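Local coordinates for chitinase (Thermococcus chitonophagus, PDB 5XSW), which probably hydrolyses internal glycosidic bonds of chitin as an endochitinase and here holds a glycan in a pocket of its helical region, at residues K186-G191 / T291-A296; Y404-V409 / A426-V431; Q440-D445 / Y449-L454. All blocks are in the same frame, centred on the assembly; numbering follows the deposited sequence.

How the interactions relate
All three contacts belong to the helical part of the chain, which follows the N-terminal beta strands and carries the glycan pocket. Along the sequence interaction 1 comes first, joining helices 186-199 and 288-311; interaction 2 pairs helices 399-412 and 421-439; interaction 3 ties the loop after helix 421-439 to helix 449-461. Their centres lie about 16 Å (1 to 2), 17 Å (2 to 3) and 20 Å (1 to 3) apart, on the same side of the chain's centre. Phe405 links them by packing on Met190 and setting its ring edge-to-face with Phe453, while Tyr449 OH hydrogen-bonds Ala189 O. The contacts thus pack the late helices against helix 186-199.

Interaction 1 of 3, residues K186-G191 / T291-A296; sequences KYFAMG and TSPIVA
Helix segments 186-191 and 291-296 run nearly parallel, crossing at -27° with their axes 8.4 Å apart, and come together most closely where the CA atoms of Gly191 and Pro293 are 5.9 Å from each other. So short a backbone separation suits glycine: with no side chain there, the proline ring can press straight onto the main chain, its CG 3.9 Å from Gly191 C. Pro293 points toward its neighbour and also marks a kink in helix 288-311, because its nitrogen has no hydrogen to give to the preceding turn. This is buried helix-helix packing in the helical part of the chitinase, linking helix 186-199 to the long helix 288-311 without a hydrogen bond between the segments, a setting that suits the apolar phenylalanine and isoleucine. Phe188 has CG anti to its backbone nitrogen (chi1 175°), beside the carbonyl carbon, and the end of the ring comes nearer the proline, with CD1 3.9 Å from Pro293 CG. The ring meets the proline at a slant, and CE1 adds a contact of 4.0 Å with Pro293 CB. Phe188 also packs on Ile249. Ile294 contributes its CG1 branch, held beside the backbone nitrogen, 3.8 Å from Gly191 O; the same side chain touches Leu194 and Phe413.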
ATOM      1  N   LYS A 186      -8.902   8.257  27.309  1.00 26.29           N
ATOM      2  CA  LYS A 186     -10.072   8.953  26.809  1.00 23.28           C
ATOM      3  C   LYS A 186      -9.787   9.537  25.458  1.00 24.90           C
ATOM      4  O   LYS A 186     -10.732   9.884  24.740  1.00 24.28           O
ATOM      5  CB  LYS A 186     -10.467  10.068  27.814  1.00 26.77           C
ATOM      6  CG  LYS A 186      -9.371  11.143  27.911  1.00 23.89           C
ATOM      7  CD  LYS A 186      -9.791  12.265  28.912  1.00 31.37           C
ATOM      8  CE  LYS A 186      -9.778  11.844  30.357  1.00 42.29           C
ATOM      9  NZ  LYS A 186      -9.742  13.104  31.200  1.00 50.33           N
ATOM     10  N   TYR A 187      -8.504   9.744  25.105  1.00 21.17           N
ATOM     11  CA  TYR A 187      -8.236  10.336  23.788  1.00 21.82           C
ATOM     12  C   TYR A 187      -8.526   9.284  22.711  1.00 23.24           C
ATOM     13  O   TYR A 187      -9.091   9.571  21.659  1.00 20.13           O
ATOM     14  CB  TYR A 187      -6.789  10.871  23.683  1.00 22.41           C
ATOM     15  CG  TYR A 187      -6.543  11.830  24.815  1.00 27.27           C
ATOM     16  CD1 TYR A 187      -7.269  13.012  24.901  1.00 26.83           C
ATOM     17  CD2 TYR A 187      -5.647  11.522  25.843  1.00 27.57           C
ATOM     18  CE1 TYR A 187      -7.090  13.884  25.990  1.00 27.64           C
ATOM     19  CE2 TYR A 187      -5.478  12.376  26.928  1.00 38.64           C
ATOM     20  CZ  TYR A 187      -6.190  13.566  26.979  1.00 30.11           C
ATOM     21  OH  TYR A 187      -6.031  14.411  28.059  1.00 38.99           O
ATOM     22  N   PHE A 188      -8.124   8.066  23.007  1.00 21.61           N
ATOM     23  CA  PHE A 188      -8.494   6.913  22.182  1.00 24.00           C
ATOM     24  C   PHE A 188     -10.025   6.793  22.089  1.00 24.26           C
ATOM     25  O   PHE A 188     -10.592   6.558  20.993  1.00 21.55           O
ATOM     26  CB  PHE A 188      -7.909   5.614  22.787  1.00 18.85           C
ATOM     27  CG  PHE A 188      -8.354   4.350  22.034  1.00 20.89           C
ATOM     28  CD1 PHE A 188      -7.934   4.129  20.720  1.00 21.75           C
ATOM     29  CD2 PHE A 188      -9.156   3.411  22.642  1.00 21.43           C
ATOM     30  CE1 PHE A 188      -8.347   2.926  20.008  1.00 19.83           C
ATOM     31  CE2 PHE A 188      -9.590   2.248  21.944  1.00 22.22           C
ATOM     32  CZ  PHE A 188      -9.150   2.031  20.627  1.00 20.33           C
ATOM     33  N   ALA A 189     -10.700   6.944  23.233  1.00 21.61           N
ATOM     34  CA  ALA A 189     -12.187   6.862  23.215  1.00 24.64           C
ATOM     35  C   ALA A 189     -12.758   7.959  22.298  1.00 24.91           C
ATOM     36  O   ALA A 189     -13.698   7.730  21.502  1.00 23.82           O
ATOM     37  CB  ALA A 189     -12.774   6.992  24.662  1.00 20.24           C
ATOM     38  N   MET A 190     -12.207   9.172  22.381  1.00 20.44           N
ATOM     39  CA  MET A 190     -12.699  10.208  21.469  1.00 21.27           C
ATOM     40  C   MET A 190     -12.426   9.896  19.996  1.00 24.19           C
ATOM     41  O   MET A 190     -13.214  10.269  19.134  1.00 22.17           O
ATOM     42  CB  MET A 190     -12.109  11.602  21.829  1.00 21.61           C
ATOM     43  CG  MET A 190     -12.711  12.105  23.156  1.00 23.95           C
ATOM     44  SD  MET A 190     -12.116  13.807  23.517  1.00 30.59           S
ATOM     45  CE  MET A 190     -10.581  13.430  24.171  1.00 19.19           C
ATOM     46  N   GLY A 191     -11.300   9.243  19.687  1.00 24.99           N
ATOM     47  CA  GLY A 191     -11.053   8.832  18.307  1.00 19.35           C
ATOM     48  C   GLY A 191     -12.071   7.786  17.834  1.00 20.19           C
ATOM     49  O   GLY A 191     -12.511   7.860  16.685  1.00 22.47           O
ATOM     50  N   THR A 291      -5.377   9.296  16.197  1.00 19.58           N
ATOM     51  CA  THR A 291      -5.387   9.039  14.765  1.00 20.92           C
ATOM     52  C   THR A 291      -5.578   7.556  14.414  1.00 20.53           C
ATOM     53  O   THR A 291      -6.188   7.269  13.379  1.00 20.71           O
ATOM     54  CB  THR A 291      -4.096   9.541  14.046  1.00 23.47           C
ATOM     55  OG1 THR A 291      -2.917   9.011  14.679  1.00 22.65           O
ATOM     56  CG2 THR A 291      -4.043  11.083  14.081  1.00 26.33           C
ATOM     57  N   SER A 292      -5.110   6.631  15.249  1.00 21.28           N
ATOM     58  CA  SER A 292      -5.073   5.242  14.784  1.00 20.57           C
ATOM     59  C   SER A 292      -6.496   4.602  14.649  1.00 18.84           C
ATOM     60  O   SER A 292      -6.731   3.889  13.695  1.00 18.97           O
ATOM     61  CB  SER A 292      -4.175   4.345  15.659  1.00 18.35           C
ATOM     62  OG  SER A 292      -4.572   4.155  17.010  1.00 22.18           O
ATOM     63  N   PRO A 293      -7.430   4.864  15.583  1.00 22.08           N
ATOM     64  CA  PRO A 293      -8.769   4.304  15.298  1.00 20.14           C
ATOM     65  C   PRO A 293      -9.454   4.942  14.080  1.00 18.72           C
ATOM     66  O   PRO A 293     -10.189   4.254  13.365  1.00 22.89           O
ATOM     67  CB  PRO A 293      -9.555   4.568  16.624  1.00 20.58           C
ATOM     68  CG  PRO A 293      -8.788   5.757  17.264  1.00 21.76           C
ATOM     69  CD  PRO A 293      -7.339   5.400  16.952  1.00 20.17           C
ATOM     70  N   ILE A 294      -9.170   6.196  13.782  1.00 18.83           N
ATOM     71  CA  ILE A 294      -9.709   6.787  12.552  1.00 19.95           C
ATOM     72  C   ILE A 294      -9.079   6.157  11.300  1.00 25.96           C
ATOM     73  O   ILE A 294      -9.777   5.818  10.318  1.00 20.69           O
ATOM     74  CB  ILE A 294      -9.502   8.322  12.599  1.00 22.80           C
ATOM     75  CG1 ILE A 294     -10.421   8.874  13.711  1.00 24.08           C
ATOM     76  CG2 ILE A 294      -9.851   8.958  11.228  1.00 24.90           C
ATOM     77  CD1 ILE A 294      -9.848  10.194  14.325  1.00 26.84           C
ATOM     78  N   VAL A 295      -7.765   5.925  11.335  1.00 21.48           N
ATOM     79  CA  VAL A 295      -7.105   5.219  10.214  1.00 20.63           C
ATOM     80  C   VAL A 295      -7.703   3.808  10.015  1.00 18.57           C
ATOM     81  O   VAL A 295      -7.993   3.433   8.915  1.00 18.50           O
ATOM     82  CB  VAL A 295      -5.558   5.117  10.442  1.00 24.08           C
ATOM     83  CG1 VAL A 295      -4.870   4.270   9.332  1.00 23.48           C
ATOM     84  CG2 VAL A 295      -4.991   6.539  10.481  1.00 21.50           C
ATOM     85  N   ALA A 296      -7.837   3.048  11.084  1.00 18.71           N
ATOM     86  CA  ALA A 296      -8.429   1.728  10.981  1.00 19.67           C
ATOM     87  C   ALA A 296      -9.849   1.790  10.387  1.00 22.42           C
ATOM     88  O   ALA A 296     -10.183   0.987   9.505  1.00 19.50           O
ATOM     89  CB  ALA A 296      -8.463   1.019  12.364  1.00 18.79           C
TER

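Interaction 2 of 3, residues Y404-V409 / A426-V431; sequences YFFTVV and AMMRDV
The weakly polar sulfur of Met428, SD, lies against the root of the Phe406 side chain, 3.7 Å from Phe406 CB and 3.8 Å from Phe406 CG. It stands 4.5 Å from the centroid of the ring and 37° off the ring normal, an oblique Met-aromatic contact. The methionine reaches this place by bending at two bonds, CB-CG and CG-SD (chi2 -49°, with a similar turn at chi3), which direct the thioether toward the phenylalanine and bring CE to 4.0 Å from Phe406 CB. An unbranched, flexible methionine suits this place because it can bend to lie against the ring. Phe406 projects from helix 399-412 into the groove between two helices that run antiparallel at 157°, forming a helical hairpin with helix 421-439. The segment axes come no closer than 12.1 Å, so long or bulky side chains fill the space between them, and phenylalanine does most of the bridging. At other positions round the ring, Met427 CE comes to 4.1 Å from Phe406 CD1, and Val431 CG1 to 3.9 Å from Phe406 CE2. Met427 and Val431 lie one helical turn apart, so the ring is met by two successive turns of the partner helix. Phe406 and Val431 both also touch Ala460, through which helix 449-461 packs against the hairpin. Within its own helix, Phe406 has a neighbour over one ring face, where Phe405 CD2 stands 4.0 Å above the plane near the ring centre.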
ATOM      1  N   TYR A 404      -7.581  19.793  22.814  1.00 24.07           N
ATOM      2  CA  TYR A 404      -6.470  18.946  22.380  1.00 28.57           C
ATOM      3  C   TYR A 404      -6.940  18.021  21.230  1.00 26.53           C
ATOM      4  O   TYR A 404      -6.333  17.926  20.148  1.00 26.06           O
ATOM      5  CB  TYR A 404      -5.980  18.125  23.589  1.00 27.65           C
ATOM      6  CG  TYR A 404      -5.019  17.030  23.167  1.00 33.61           C
ATOM      7  CD1 TYR A 404      -3.829  17.330  22.504  1.00 28.97           C
ATOM      8  CD2 TYR A 404      -5.324  15.701  23.409  1.00 31.96           C
ATOM      9  CE1 TYR A 404      -2.962  16.297  22.098  1.00 34.44           C
ATOM     10  CE2 TYR A 404      -4.473  14.692  23.027  1.00 30.91           C
ATOM     11  CZ  TYR A 404      -3.304  14.990  22.377  1.00 28.73           C
ATOM     12  OH  TYR A 404      -2.508  13.914  22.003  1.00 36.21           O
ATOM     13  N   PHE A 405      -8.057  17.356  21.477  1.00 28.52           N
ATOM     14  CA  PHE A 405      -8.646  16.475  20.464  1.00 25.69           C
ATOM     15  C   PHE A 405      -8.794  17.177  19.120  1.00 29.54           C
ATOM     16  O   PHE A 405      -8.297  16.682  18.094  1.00 24.15           O
ATOM     17  CB  PHE A 405      -9.986  15.934  20.948  1.00 24.00           C
ATOM     18  CG  PHE A 405     -10.641  15.032  19.929  1.00 24.15           C
ATOM     19  CD1 PHE A 405     -10.195  13.715  19.770  1.00 25.25           C
ATOM     20  CD2 PHE A 405     -11.650  15.513  19.093  1.00 25.24           C
ATOM     21  CE1 PHE A 405     -10.760  12.886  18.793  1.00 24.30           C
ATOM     22  CE2 PHE A 405     -12.220  14.674  18.116  1.00 27.89           C
ATOM     23  CZ  PHE A 405     -11.779  13.363  17.993  1.00 26.34           C
ATOM     24  N   PHE A 406      -9.376  18.382  19.083  1.00 28.19           N
ATOM     25  CA  PHE A 406      -9.559  19.013  17.786  1.00 27.40           C
ATOM     26  C   PHE A 406      -8.280  19.594  17.163  1.00 27.59           C
ATOM     27  O   PHE A 406      -8.182  19.625  15.959  1.00 28.75           O
ATOM     28  CB  PHE A 406     -10.644  20.112  17.843  1.00 31.00           C
ATOM     29  CG  PHE A 406     -12.024  19.556  17.908  1.00 26.40           C
ATOM     30  CD1 PHE A 406     -12.638  19.082  16.762  1.00 29.56           C
ATOM     31  CD2 PHE A 406     -12.692  19.440  19.120  1.00 26.35           C
ATOM     32  CE1 PHE A 406     -13.926  18.519  16.799  1.00 28.95           C
ATOM     33  CE2 PHE A 406     -13.991  18.868  19.160  1.00 27.70           C
ATOM     34  CZ  PHE A 406     -14.592  18.396  17.996  1.00 27.99           C
ATOM     35  N   THR A 407      -7.322  20.046  17.982  1.00 27.81           N
ATOM     36  CA  THR A 407      -5.975  20.376  17.483  1.00 26.49           C
ATOM     37  C   THR A 407      -5.333  19.196  16.742  1.00 25.05           C
ATOM     38  O   THR A 407      -4.785  19.362  15.670  1.00 26.89           O
ATOM     39  CB  THR A 407      -5.046  20.789  18.667  1.00 32.20           C
ATOM     40  OG1 THR A 407      -5.668  21.862  19.381  1.00 34.52           O
ATOM     41  CG2 THR A 407      -3.697  21.247  18.195  1.00 32.49           C
ATOM     42  N   VAL A 408      -5.374  18.018  17.342  1.00 25.22           N
ATOM     43  CA  VAL A 408      -4.811  16.836  16.664  1.00 26.11           C
ATOM     44  C   VAL A 408      -5.590  16.554  15.378  1.00 24.93           C
ATOM     45  O   VAL A 408      -5.014  16.310  14.275  1.00 24.67           O
ATOM     46  CB  VAL A 408      -4.840  15.612  17.600  1.00 26.40           C
ATOM     47  CG1 VAL A 408      -4.340  14.350  16.797  1.00 24.83           C
ATOM     48  CG2 VAL A 408      -3.915  15.896  18.867  1.00 27.08           C
ATOM     49  N   VAL A 409      -6.920  16.622  15.455  1.00 27.76           N
ATOM     50  CA  VAL A 409      -7.678  16.379  14.220  1.00 25.49           C
ATOM     51  C   VAL A 409      -7.241  17.366  13.127  1.00 26.35           C
ATOM     52  O   VAL A 409      -7.029  17.018  11.964  1.00 28.96           O
ATOM     53  CB  VAL A 409      -9.201  16.471  14.465  1.00 25.97           C
ATOM     54  CG1 VAL A 409      -9.942  16.413  13.118  1.00 27.59           C
ATOM     55  CG2 VAL A 409      -9.634  15.263  15.339  1.00 25.62           C
ATOM     56  N   ALA A 426     -14.439  29.632  13.829  1.00 36.64           N
ATOM     57  CA  ALA A 426     -15.884  29.689  14.107  1.00 37.22           C
ATOM     58  C   ALA A 426     -16.397  28.363  14.666  1.00 38.11           C
ATOM     59  O   ALA A 426     -17.235  28.316  15.594  1.00 35.49           O
ATOM     60  CB  ALA A 426     -16.663  30.065  12.843  1.00 36.40           C
ATOM     61  N   MET A 427     -15.904  27.269  14.087  1.00 38.88           N
ATOM     62  CA  MET A 427     -16.275  25.936  14.582  1.00 33.82           C
ATOM     63  C   MET A 427     -15.889  25.779  16.063  1.00 28.48           C
ATOM     64  O   MET A 427     -16.695  25.350  16.910  1.00 28.64           O
ATOM     65  CB  MET A 427     -15.615  24.854  13.680  1.00 28.73           C
ATOM     66  CG  MET A 427     -16.039  23.408  14.037  1.00 30.50           C
ATOM     67  SD  MET A 427     -14.773  22.292  13.367  1.00 34.20           S
ATOM     68  CE  MET A 427     -13.579  22.445  14.656  1.00 31.35           C
ATOM     69  N   MET A 428     -14.658  26.141  16.399  1.00 30.31           N
ATOM     70  CA  MET A 428     -14.193  25.964  17.760  1.00 29.29           C
ATOM     71  C   MET A 428     -14.935  26.882  18.768  1.00 34.04           C
ATOM     72  O   MET A 428     -15.200  26.459  19.885  1.00 32.09           O
ATOM     73  CB  MET A 428     -12.664  26.191  17.805  1.00 36.68           C
ATOM     74  CG  MET A 428     -11.854  25.003  17.186  1.00 40.65           C
ATOM     75  SD  MET A 428     -12.354  23.349  17.810  1.00 35.28           S
ATOM     76  CE  MET A 428     -12.019  23.457  19.552  1.00 32.76           C
ATOM     77  N   ARG A 429     -15.323  28.111  18.372  1.00 35.87           N
ATOM     78  CA  ARG A 429     -16.243  28.907  19.244  1.00 37.06           C
ATOM     79  C   ARG A 429     -17.552  28.151  19.549  1.00 30.55           C
ATOM     80  O   ARG A 429     -17.978  28.038  20.709  1.00 34.41           O
ATOM     81  CB  ARG A 429     -16.562  30.281  18.599  1.00 38.58           C
ATOM     82  CG  ARG A 429     -15.377  31.261  18.651  1.00 45.80           C
ATOM     83  CD  ARG A 429     -15.767  32.714  18.300  1.00 48.05           C
ATOM     84  NE  ARG A 429     -16.159  32.869  16.895  1.00 42.63           N
ATOM     85  CZ  ARG A 429     -15.292  32.996  15.888  1.00 42.86           C
ATOM     86  NH1 ARG A 429     -13.977  32.998  16.116  1.00 49.76           N
ATOM     87  NH2 ARG A 429     -15.738  33.129  14.655  1.00 46.61           N
ATOM     88  N   ASP A 430     -18.192  27.598  18.505  1.00 28.96           N
ATOM     89  CA  ASP A 430     -19.394  26.783  18.716  1.00 30.62           C
ATOM     90  C   ASP A 430     -19.152  25.557  19.599  1.00 31.22           C
ATOM     91  O   ASP A 430     -19.953  25.239  20.477  1.00 30.12           O
ATOM     92  CB  ASP A 430     -19.953  26.302  17.379  1.00 30.44           C
ATOM     93  CG  ASP A 430     -20.725  27.388  16.621  1.00 42.86           C
ATOM     94  OD1 ASP A 430     -20.925  28.527  17.154  1.00 39.63           O
ATOM     95  OD2 ASP A 430     -21.150  27.074  15.485  1.00 36.87           O
ATOM     96  N   VAL A 431     -18.033  24.859  19.361  1.00 31.31           N
ATOM     97  CA  VAL A 431     -17.706  23.676  20.185  1.00 29.09           C
ATOM     98  C   VAL A 431     -17.520  24.073  21.637  1.00 25.77           C
ATOM     99  O   VAL A 431     -18.016  23.424  22.576  1.00 28.55           O
ATOM    100  CB  VAL A 431     -16.398  22.984  19.647  1.00 30.27           C
ATOM    101  CG1 VAL A 431     -15.818  21.992  20.681  1.00 27.58           C
ATOM    102  CG2 VAL A 431     -16.677  22.313  18.268  1.00 29.36           C
TER

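Interaction 3 of 3, residues Q440-D445 / Y449-L454; sequences QHWGGD and YRYDFL
Trp442 and Asp452 adopt similar first torsions, with chi1 -53° in the tryptophan, which set each CG beside its own backbone nitrogen and turn the indole and the carboxylate toward one another. Trp442 sits where helix 421-439 gives out: Gly443, with positive phi, is the C-prime residue of a Schellman motif, its N bonded to Gln440 O at 3.1 Å. Glycine fits here, since at these backbone angles a CB would run into the carbonyl oxygen of Trp442. The chain then turns through strand 447-448 into helix 449-461, and the tryptophan reaches across to that helix's first turn. Its six-membered ring meets the ring of Tyr451 at an oblique tilt, planes at 38°, with CH2 of Trp442 3.9 Å from CD2 of Tyr451; CZ2 also touches Tyr451 CB. Tryptophan serves both needs, offering the apolar benzo end of its indole to the tyrosine and an N-H to the acid. Asp452 is a buried acid with several hydrogen-bond partners: OD1 is bonded to Tyr139 OH, and OD2 also takes Ser448 N, which probably steadies its negative charge. Asp452 OD2 lies at the indole edge, tilted somewhat out of its plane, and takes the N-H of Trp442 NE1 on its syn lone pair (2.8 Å, 148°).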
ATOM      1  N   GLN A 440     -22.897  22.187  32.416  1.00 37.70           N
ATOM      2  CA  GLN A 440     -23.699  22.661  33.578  1.00 31.88           C
ATOM      3  C   GLN A 440     -24.398  21.494  34.243  1.00 34.71           C
ATOM      4  O   GLN A 440     -24.435  21.403  35.462  1.00 37.50           O
ATOM      5  CB  GLN A 440     -24.689  23.754  33.136  1.00 36.09           C
ATOM      6  CG  GLN A 440     -23.966  25.052  32.709  1.00 35.64           C
ATOM      7  CD  GLN A 440     -23.229  25.710  33.850  1.00 45.02           C
ATOM      8  OE1 GLN A 440     -23.681  25.663  35.007  1.00 44.15           O
ATOM      9  NE2 GLN A 440     -22.063  26.305  33.549  1.00 51.57           N
ATOM     10  N   HIS A 441     -24.853  20.524  33.458  1.00 36.66           N
ATOM     11  CA  HIS A 441     -25.549  19.359  34.015  1.00 34.05           C
ATOM     12  C   HIS A 441     -24.682  18.606  35.032  1.00 34.80           C
ATOM     13  O   HIS A 441     -25.206  17.984  35.943  1.00 33.73           O
ATOM     14  CB  HIS A 441     -25.988  18.432  32.862  1.00 31.93           C
ATOM     15  CG  HIS A 441     -26.720  17.207  33.299  1.00 31.38           C
ATOM     16  ND1 HIS A 441     -28.089  17.175  33.430  1.00 34.95           N
ATOM     17  CD2 HIS A 441     -26.281  15.974  33.649  1.00 30.83           C
ATOM     18  CE1 HIS A 441     -28.469  15.973  33.834  1.00 34.77           C
ATOM     19  NE2 HIS A 441     -27.394  15.223  33.963  1.00 33.51           N
ATOM     20  N   TRP A 442     -23.359  18.686  34.885  1.00 33.30           N
ATOM     21  CA  TRP A 442     -22.470  17.829  35.686  1.00 32.94           C
ATOM     22  C   TRP A 442     -21.754  18.666  36.748  1.00 38.11           C
ATOM     23  O   TRP A 442     -20.879  18.168  37.442  1.00 40.77           O
ATOM     24  CB  TRP A 442     -21.401  17.114  34.795  1.00 32.50           C
ATOM     25  CG  TRP A 442     -22.016  16.362  33.617  1.00 26.70           C
ATOM     26  CD1 TRP A 442     -21.974  16.733  32.326  1.00 25.53           C
ATOM     27  CD2 TRP A 442     -22.779  15.157  33.674  1.00 32.12           C
ATOM     28  NE1 TRP A 442     -22.659  15.830  31.539  1.00 28.41           N
ATOM     29  CE2 TRP A 442     -23.177  14.856  32.342  1.00 28.40           C
ATOM     30  CE3 TRP A 442     -23.196  14.317  34.715  1.00 35.01           C
ATOM     31  CZ2 TRP A 442     -23.974  13.763  32.022  1.00 25.69           C
ATOM     32  CZ3 TRP A 442     -23.966  13.204  34.401  1.00 34.18           C
ATOM     33  CH2 TRP A 442     -24.349  12.930  33.047  1.00 28.64           C
ATOM     34  N   GLY A 443     -22.073  19.954  36.827  1.00 39.52           N
ATOM     35  CA  GLY A 443     -21.439  20.807  37.835  1.00 38.33           C
ATOM     36  C   GLY A 443     -20.477  21.792  37.234  1.00 40.53           C
ATOM     37  O   GLY A 443     -19.749  22.470  37.958  1.00 43.57           O
ATOM     38  N   GLY A 444     -20.428  21.842  35.904  1.00 37.10           N
ATOM     39  CA  GLY A 444     -19.665  22.870  35.182  1.00 27.63           C
ATOM     40  C   GLY A 444     -18.185  22.628  34.901  1.00 33.90           C
ATOM     41  O   GLY A 444     -17.543  23.400  34.179  1.00 35.42           O
ATOM     42  N   ASP A 445     -17.612  21.573  35.465  1.00 33.61           N
ATOM     43  CA  ASP A 445     -16.158  21.356  35.322  1.00 28.48           C
ATOM     44  C   ASP A 445     -15.761  20.301  34.245  1.00 35.53           C
ATOM     45  O   ASP A 445     -14.568  20.056  34.038  1.00 31.27           O
ATOM     46  CB  ASP A 445     -15.556  20.910  36.673  1.00 34.92           C
ATOM     47  CG  ASP A 445     -16.454  19.904  37.433  1.00 60.88           C
ATOM     48  OD1 ASP A 445     -17.666  19.697  37.051  1.00 56.13           O
ATOM     49  OD2 ASP A 445     -15.937  19.331  38.445  1.00 69.20           O
ATOM     50  N   TYR A 449     -18.225  11.771  28.340  1.00 27.23           N
ATOM     51  CA  TYR A 449     -17.941  11.100  27.058  1.00 24.72           C
ATOM     52  C   TYR A 449     -19.209  10.364  26.590  1.00 22.21           C
ATOM     53  O   TYR A 449     -19.727  10.587  25.502  1.00 26.49           O
ATOM     54  CB  TYR A 449     -16.774  10.130  27.211  1.00 23.02           C
ATOM     55  CG  TYR A 449     -16.610   9.301  25.949  1.00 24.45           C
ATOM     56  CD1 TYR A 449     -15.901   9.789  24.879  1.00 23.02           C
ATOM     57  CD2 TYR A 449     -17.166   8.043  25.861  1.00 22.47           C
ATOM     58  CE1 TYR A 449     -15.705   8.998  23.682  1.00 23.98           C
ATOM     59  CE2 TYR A 449     -17.002   7.234  24.678  1.00 23.74           C
ATOM     60  CZ  TYR A 449     -16.267   7.734  23.633  1.00 24.02           C
ATOM     61  OH  TYR A 449     -16.110   6.941  22.522  1.00 24.02           O
ATOM     62  N   ARG A 450     -19.740   9.527  27.459  1.00 23.49           N
ATOM     63  CA  ARG A 450     -20.905   8.723  27.099  1.00 28.05           C
ATOM     64  C   ARG A 450     -22.122   9.587  26.647  1.00 31.98           C
ATOM     65  O   ARG A 450     -22.731   9.337  25.594  1.00 27.31           O
ATOM     66  CB  ARG A 450     -21.312   7.838  28.294  1.00 23.36           C
ATOM     67  CG  ARG A 450     -22.536   6.990  27.934  1.00 26.10           C
ATOM     68  CD  ARG A 450     -22.972   6.095  29.058  1.00 28.32           C
ATOM     69  NE  ARG A 450     -24.362   5.698  28.869  1.00 27.26           N
ATOM     70  CZ  ARG A 450     -24.999   4.822  29.658  1.00 29.45           C
ATOM     71  NH1 ARG A 450     -24.363   4.204  30.660  1.00 30.68           N
ATOM     72  NH2 ARG A 450     -26.270   4.545  29.422  1.00 28.57           N
ATOM     73  N   TYR A 451     -22.441  10.627  27.429  1.00 26.53           N
ATOM     74  CA  TYR A 451     -23.699  11.375  27.210  1.00 28.73           C
ATOM     75  C   TYR A 451     -23.553  12.563  26.278  1.00 26.51           C
ATOM     76  O   TYR A 451     -24.487  12.907  25.544  1.00 30.01           O
ATOM     77  CB  TYR A 451     -24.275  11.815  28.578  1.00 27.18           C
ATOM     78  CG  TYR A 451     -24.721  10.636  29.415  1.00 26.19           C
ATOM     79  CD1 TYR A 451     -25.906   9.979  29.151  1.00 27.82           C
ATOM     80  CD2 TYR A 451     -23.889  10.124  30.395  1.00 26.19           C
ATOM     81  CE1 TYR A 451     -26.289   8.872  29.901  1.00 29.26           C
ATOM     82  CE2 TYR A 451     -24.261   9.022  31.146  1.00 27.92           C
ATOM     83  CZ  TYR A 451     -25.450   8.404  30.892  1.00 30.62           C
ATOM     84  OH  TYR A 451     -25.792   7.308  31.662  1.00 33.30           O
ATOM     85  N   ASP A 452     -22.387  13.214  26.293  1.00 27.21           N
ATOM     86  CA  ASP A 452     -22.234  14.472  25.583  1.00 25.10           C
ATOM     87  C   ASP A 452     -21.364  14.457  24.329  1.00 24.51           C
ATOM     88  O   ASP A 452     -21.449  15.370  23.506  1.00 26.25           O
ATOM     89  CB  ASP A 452     -21.624  15.517  26.523  1.00 28.60           C
ATOM     90  CG  ASP A 452     -22.499  15.788  27.726  1.00 32.12           C
ATOM     91  OD1 ASP A 452     -23.725  15.997  27.527  1.00 28.26           O
ATOM     92  OD2 ASP A 452     -21.965  15.772  28.845  1.00 30.41           O
ATOM     93  N   PHE A 453     -20.415  13.531  24.224  1.00 26.65           N
ATOM     94  CA  PHE A 453     -19.408  13.777  23.186  1.00 23.53           C
ATOM     95  C   PHE A 453     -19.948  13.668  21.735  1.00 21.19           C
ATOM     96  O   PHE A 453     -19.475  14.380  20.843  1.00 24.88           O
ATOM     97  CB  PHE A 453     -18.151  12.844  23.382  1.00 24.37           C
ATOM     98  CG  PHE A 453     -16.975  13.275  22.523  1.00 24.34           C
ATOM     99  CD1 PHE A 453     -16.387  14.502  22.716  1.00 24.07           C
ATOM    100  CD2 PHE A 453     -16.477  12.445  21.507  1.00 25.39           C
ATOM    101  CE1 PHE A 453     -15.318  14.951  21.898  1.00 27.11           C
ATOM    102  CE2 PHE A 453     -15.417  12.846  20.696  1.00 22.43           C
ATOM    103  CZ  PHE A 453     -14.830  14.100  20.879  1.00 26.14           C
ATOM    104  N   LEU A 454     -20.949  12.814  21.466  1.00 25.08           N
ATOM    105  CA  LEU A 454     -21.498  12.816  20.110  1.00 23.63           C
ATOM    106  C   LEU A 454     -22.115  14.170  19.740  1.00 27.38           C
ATOM    107  O   LEU A 454     -22.017  14.620  18.590  1.00 23.46           O
ATOM    108  CB  LEU A 454     -22.578  11.744  19.923  1.00 24.88           C
ATOM    109  CG  LEU A 454     -22.066  10.300  19.805  1.00 29.55           C
ATOM    110  CD1 LEU A 454     -23.258   9.304  19.581  1.00 26.89           C
ATOM    111  CD2 LEU A 454     -21.045  10.239  18.615  1.00 26.10           C
TER